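Local coordinates for putative branched chain amino acid ABC transporter, periplasmic amino acid-binding protein (Brucella ovis, PDB 4XFK), which probably serves as the periplasmic substrate-binding component of an ABC-type transport system for branched-chain and other amino acids, at residues 164-169 with 219-224. The protein carries 1 engineered substitution. Residues are numbered along the deposited sequence; the frame is centred on the assembly and turned at random.
Sequences QNYSWG and GNWSND. With ACT (acetate ion), chain B.
Trp168 and Trp221, one from each segment, use their indole N-H groups to join 164-169 to 219-224 where the neighbouring parallel strands 158-164 and 215-218 give way to helices in one lobe of this periplasmic binding protein. Trp168 NE1 donates to Gly219 O at 2.8 Å; the N-H...O angle of 177° makes this bond almost straight, and the oxygen lies essentially in the indole plane. In the opposite sense across the contact, Trp221 NE1 donates a hydrogen bond to Tyr166 OH over 3.0 Å, again close to its ring plane but more bent, at 151°. That hydroxyl then donates to acetate O at 2.6 Å, so Tyr166 OH accepts from one partner and donates to the other. The acetate, probably acquired from the crystallisation liquor, also sets its CH3 over one face of Trp168 and is hydrogen-bonded to Ser88 OG and Glu118 N, which is consistent with a small ligand held in the cleft. Between the indoles the ring planes meet obliquely. With CG anti to the backbone N (chi1 161°), the Trp168 indole is carried toward Gly219, while Phe245 meets both tryptophan rings. Farther from the acetate, Asn220 ND2 donates hydrogen bonds to Asp224 O and to His193 NE2, fixing the amide's rotation. Its OD1 thereby faces Gln164, and a water bridges the segments, accepting from Gln164 N at 2.9 Å and donating to Asn220 OD1 at 2.9 Å.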
ATOM      1  N   GLN A 164       1.960 -15.556   0.190  1.00  7.99           N
ATOM      2  CA  GLN A 164       1.452 -15.879   1.514  1.00  7.14           C
ATOM      3  C   GLN A 164       0.005 -16.355   1.444  1.00  7.47           C
ATOM      4  O   GLN A 164      -0.812 -15.789   0.713  1.00  7.63           O
ATOM      5  CB  GLN A 164       1.538 -14.634   2.397  1.00  7.81           C
ATOM      6  CG  GLN A 164       2.965 -14.118   2.609  1.00  7.55           C
ATOM      7  CD  GLN A 164       3.009 -12.660   3.005  1.00  8.51           C
ATOM      8  OE1 GLN A 164       3.644 -12.285   4.003  1.00 11.37           O
ATOM      9  NE2 GLN A 164       2.361 -11.824   2.218  1.00  6.92           N
ATOM     10  N   ASN A 165      -0.319 -17.380   2.225  1.00  8.77           N
ATOM     11  CA  ASN A 165      -1.661 -17.942   2.182  1.00  9.43           C
ATOM     12  C   ASN A 165      -2.648 -17.169   3.064  1.00  9.11           C
ATOM     13  O   ASN A 165      -3.045 -17.631   4.141  1.00 10.36           O
ATOM     14  CB  ASN A 165      -1.643 -19.432   2.536  1.00 10.60           C
ATOM     15  CG  ASN A 165      -2.796 -20.185   1.902  1.00 11.33           C
ATOM     16  OD1 ASN A 165      -3.846 -19.604   1.613  1.00 11.97           O
ATOM     17  ND2 ASN A 165      -2.607 -21.484   1.675  1.00 13.31           N
ATOM     18  N   TYR A 166      -3.010 -15.978   2.594  1.00  8.70           N
ATOM     19  CA  TYR A 166      -4.138 -15.206   3.120  1.00  8.54           C
ATOM     20  C   TYR A 166      -4.682 -14.375   1.967  1.00  8.34           C
ATOM     21  O   TYR A 166      -4.170 -14.475   0.847  1.00  8.47           O
ATOM     22  CB  TYR A 166      -3.769 -14.348   4.344  1.00  7.92           C
ATOM     23  CG  TYR A 166      -2.927 -13.104   4.122  1.00  7.78           C
ATOM     24  CD1 TYR A 166      -1.595 -13.191   3.730  1.00  7.37           C
ATOM     25  CD2 TYR A 166      -3.455 -11.838   4.376  1.00  7.84           C
ATOM     26  CE1 TYR A 166      -0.816 -12.051   3.573  1.00  6.99           C
ATOM     27  CE2 TYR A 166      -2.691 -10.695   4.218  1.00  7.49           C
ATOM     28  CZ  TYR A 166      -1.370 -10.804   3.816  1.00  7.12           C
ATOM     29  OH  TYR A 166      -0.590  -9.677   3.665  1.00  7.17           O
ATOM     30  N   SER A 167      -5.709 -13.566   2.220  1.00  8.61           N
ATOM     31  CA  SER A 167      -6.431 -12.884   1.141  1.00  8.75           C
ATOM     32  C   SER A 167      -5.493 -12.190   0.153  1.00  7.38           C
ATOM     33  O   SER A 167      -5.631 -12.351  -1.061  1.00  8.57           O
ATOM     34  CB  SER A 167      -7.463 -11.894   1.691  1.00  9.87           C
ATOM     35  OG  SER A 167      -6.829 -10.897   2.458  1.00 10.42           O
ATOM     36  N   TRP A 168      -4.522 -11.445   0.674  1.00  7.38           N
ATOM     37  CA  TRP A 168      -3.598 -10.703  -0.180  1.00  7.57           C
ATOM     38  C   TRP A 168      -2.804 -11.606  -1.129  1.00  6.43           C
ATOM     39  O   TRP A 168      -2.766 -11.374  -2.341  1.00  6.69           O
ATOM     40  CB  TRP A 168      -2.648  -9.860   0.682  1.00  7.12           C
ATOM     41  CG  TRP A 168      -1.401  -9.436  -0.038  1.00  6.68           C
ATOM     42  CD1 TRP A 168      -0.124  -9.850   0.229  1.00  6.95           C
ATOM     43  CD2 TRP A 168      -1.303  -8.525  -1.142  1.00  6.36           C
ATOM     44  NE1 TRP A 168       0.759  -9.252  -0.631  1.00  6.50           N
ATOM     45  CE2 TRP A 168       0.064  -8.438  -1.487  1.00  5.77           C
ATOM     46  CE3 TRP A 168      -2.238  -7.794  -1.885  1.00  6.37           C
ATOM     47  CZ2 TRP A 168       0.525  -7.638  -2.536  1.00  6.47           C
ATOM     48  CZ3 TRP A 168      -1.775  -6.992  -2.922  1.00  6.93           C
ATOM     49  CH2 TRP A 168      -0.408  -6.925  -3.240  1.00  7.18           C
ATOM     50  N   GLY A 169      -2.165 -12.633  -0.583  1.00  7.20           N
ATOM     51  CA  GLY A 169      -1.323 -13.497  -1.389  1.00  7.27           C
ATOM     52  C   GLY A 169      -2.099 -14.303  -2.409  1.00  7.75           C
ATOM     53  O   GLY A 169      -1.624 -14.541  -3.524  1.00  8.42           O
ATOM     54  N   GLY A 219       4.086 -11.201  -3.790  1.00  6.57           N
ATOM     55  CA  GLY A 219       3.586 -10.118  -2.953  1.00  6.80           C
ATOM     56  C   GLY A 219       4.076 -10.198  -1.515  1.00  6.45           C
ATOM     57  O   GLY A 219       3.537  -9.525  -0.647  1.00  6.08           O
ATOM     58  N   ASN A 220       5.094 -11.012  -1.251  1.00  5.97           N
ATOM     59  CA  ASN A 220       5.580 -11.184   0.117  1.00  6.19           C
ATOM     60  C   ASN A 220       6.146  -9.887   0.690  1.00  6.20           C
ATOM     61  O   ASN A 220       6.577  -8.997  -0.048  1.00  6.78           O
ATOM     62  CB  ASN A 220       6.633 -12.295   0.189  1.00  6.22           C
ATOM     63  CG  ASN A 220       6.036 -13.680   0.026  1.00  6.71           C
ATOM     64  OD1 ASN A 220       4.872 -13.835  -0.345  1.00  7.87           O
ATOM     65  ND2 ASN A 220       6.837 -14.695   0.320  1.00  7.36           N
ATOM     66  N   TRP A 221       6.131  -9.795   2.013  1.00  6.39           N
ATOM     67  CA  TRP A 221       6.664  -8.645   2.718  1.00  6.26           C
ATOM     68  C   TRP A 221       7.067  -9.097   4.108  1.00  6.91           C
ATOM     69  O   TRP A 221       6.845 -10.257   4.480  1.00  7.80           O
ATOM     70  CB  TRP A 221       5.623  -7.520   2.792  1.00  6.44           C
ATOM     71  CG  TRP A 221       4.296  -7.926   3.372  1.00  6.48           C
ATOM     72  CD1 TRP A 221       3.324  -8.659   2.750  1.00  6.90           C
ATOM     73  CD2 TRP A 221       3.783  -7.597   4.669  1.00  6.93           C
ATOM     74  NE1 TRP A 221       2.246  -8.812   3.585  1.00  7.11           N
ATOM     75  CE2 TRP A 221       2.501  -8.171   4.767  1.00  8.18           C
ATOM     76  CE3 TRP A 221       4.282  -6.868   5.756  1.00  7.84           C
ATOM     77  CZ2 TRP A 221       1.710  -8.041   5.908  1.00  8.75           C
ATOM     78  CZ3 TRP A 221       3.494  -6.746   6.894  1.00  9.18           C
ATOM     79  CH2 TRP A 221       2.221  -7.327   6.958  1.00  9.79           C
ATOM     80  N   SER A 222       7.664  -8.191   4.875  1.00  7.40           N
ATOM     81  CA  SER A 222       8.226  -8.540   6.182  1.00  8.44           C
ATOM     82  C   SER A 222       9.191  -9.723   6.018  1.00  9.20           C
ATOM     83  O   SER A 222       9.868  -9.847   4.992  1.00  8.92           O
ATOM     84  CB  SER A 222       7.107  -8.840   7.197  1.00 10.56           C
ATOM     85  OG  SER A 222       7.618  -8.983   8.515  1.00 13.04           O
ATOM     86  N   ASN A 223       9.257 -10.598   7.015  1.00  9.41           N
ATOM     87  CA  ASN A 223      10.174 -11.736   6.958  1.00 10.32           C
ATOM     88  C   ASN A 223       9.957 -12.655   5.760  1.00  9.75           C
ATOM     89  O   ASN A 223      10.905 -13.258   5.262  1.00  8.83           O
ATOM     90  CB  ASN A 223      10.093 -12.530   8.261  1.00 12.04           C
ATOM     91  CG  ASN A 223      10.390 -11.676   9.454  1.00 18.53           C
ATOM     92  OD1 ASN A 223       9.567 -11.542  10.366  1.00 24.38           O
ATOM     93  ND2 ASN A 223      11.560 -11.058   9.446  1.00 17.28           N
ATOM     94  N   ASP A 224       8.719 -12.746   5.287  1.00  8.57           N
ATOM     95  CA  ASP A 224       8.401 -13.619   4.165  1.00  8.53           C
ATOM     96  C   ASP A 224       9.049 -13.156   2.865  1.00  7.83           C
ATOM     97  O   ASP A 224       9.161 -13.947   1.930  1.00  8.59           O
ATOM     98  CB  ASP A 224       6.894 -13.747   3.988  1.00  8.87           C
ATOM     99  CG  ASP A 224       6.256 -14.620   5.045  1.00  9.20           C
ATOM    100  OD1 ASP A 224       6.978 -15.379   5.730  1.00 10.42           O
ATOM    101  OD2 ASP A 224       5.023 -14.562   5.176  1.00  9.83           O
TER
HETATM  102  C   ACT B 500      -1.638  -6.617   2.659  1.00  8.13           C
HETATM  103  O   ACT B 500      -2.007  -7.493   3.475  1.00  7.53           O
HETATM  104  OXT ACT B 500      -2.517  -5.819   2.259  1.00  8.42           O
HETATM  105  CH3 ACT B 500      -0.216  -6.539   2.200  1.00  8.58           C
HETATM  106  O   HOH W   1       2.223 -12.729  -0.508  1.00  7.42           O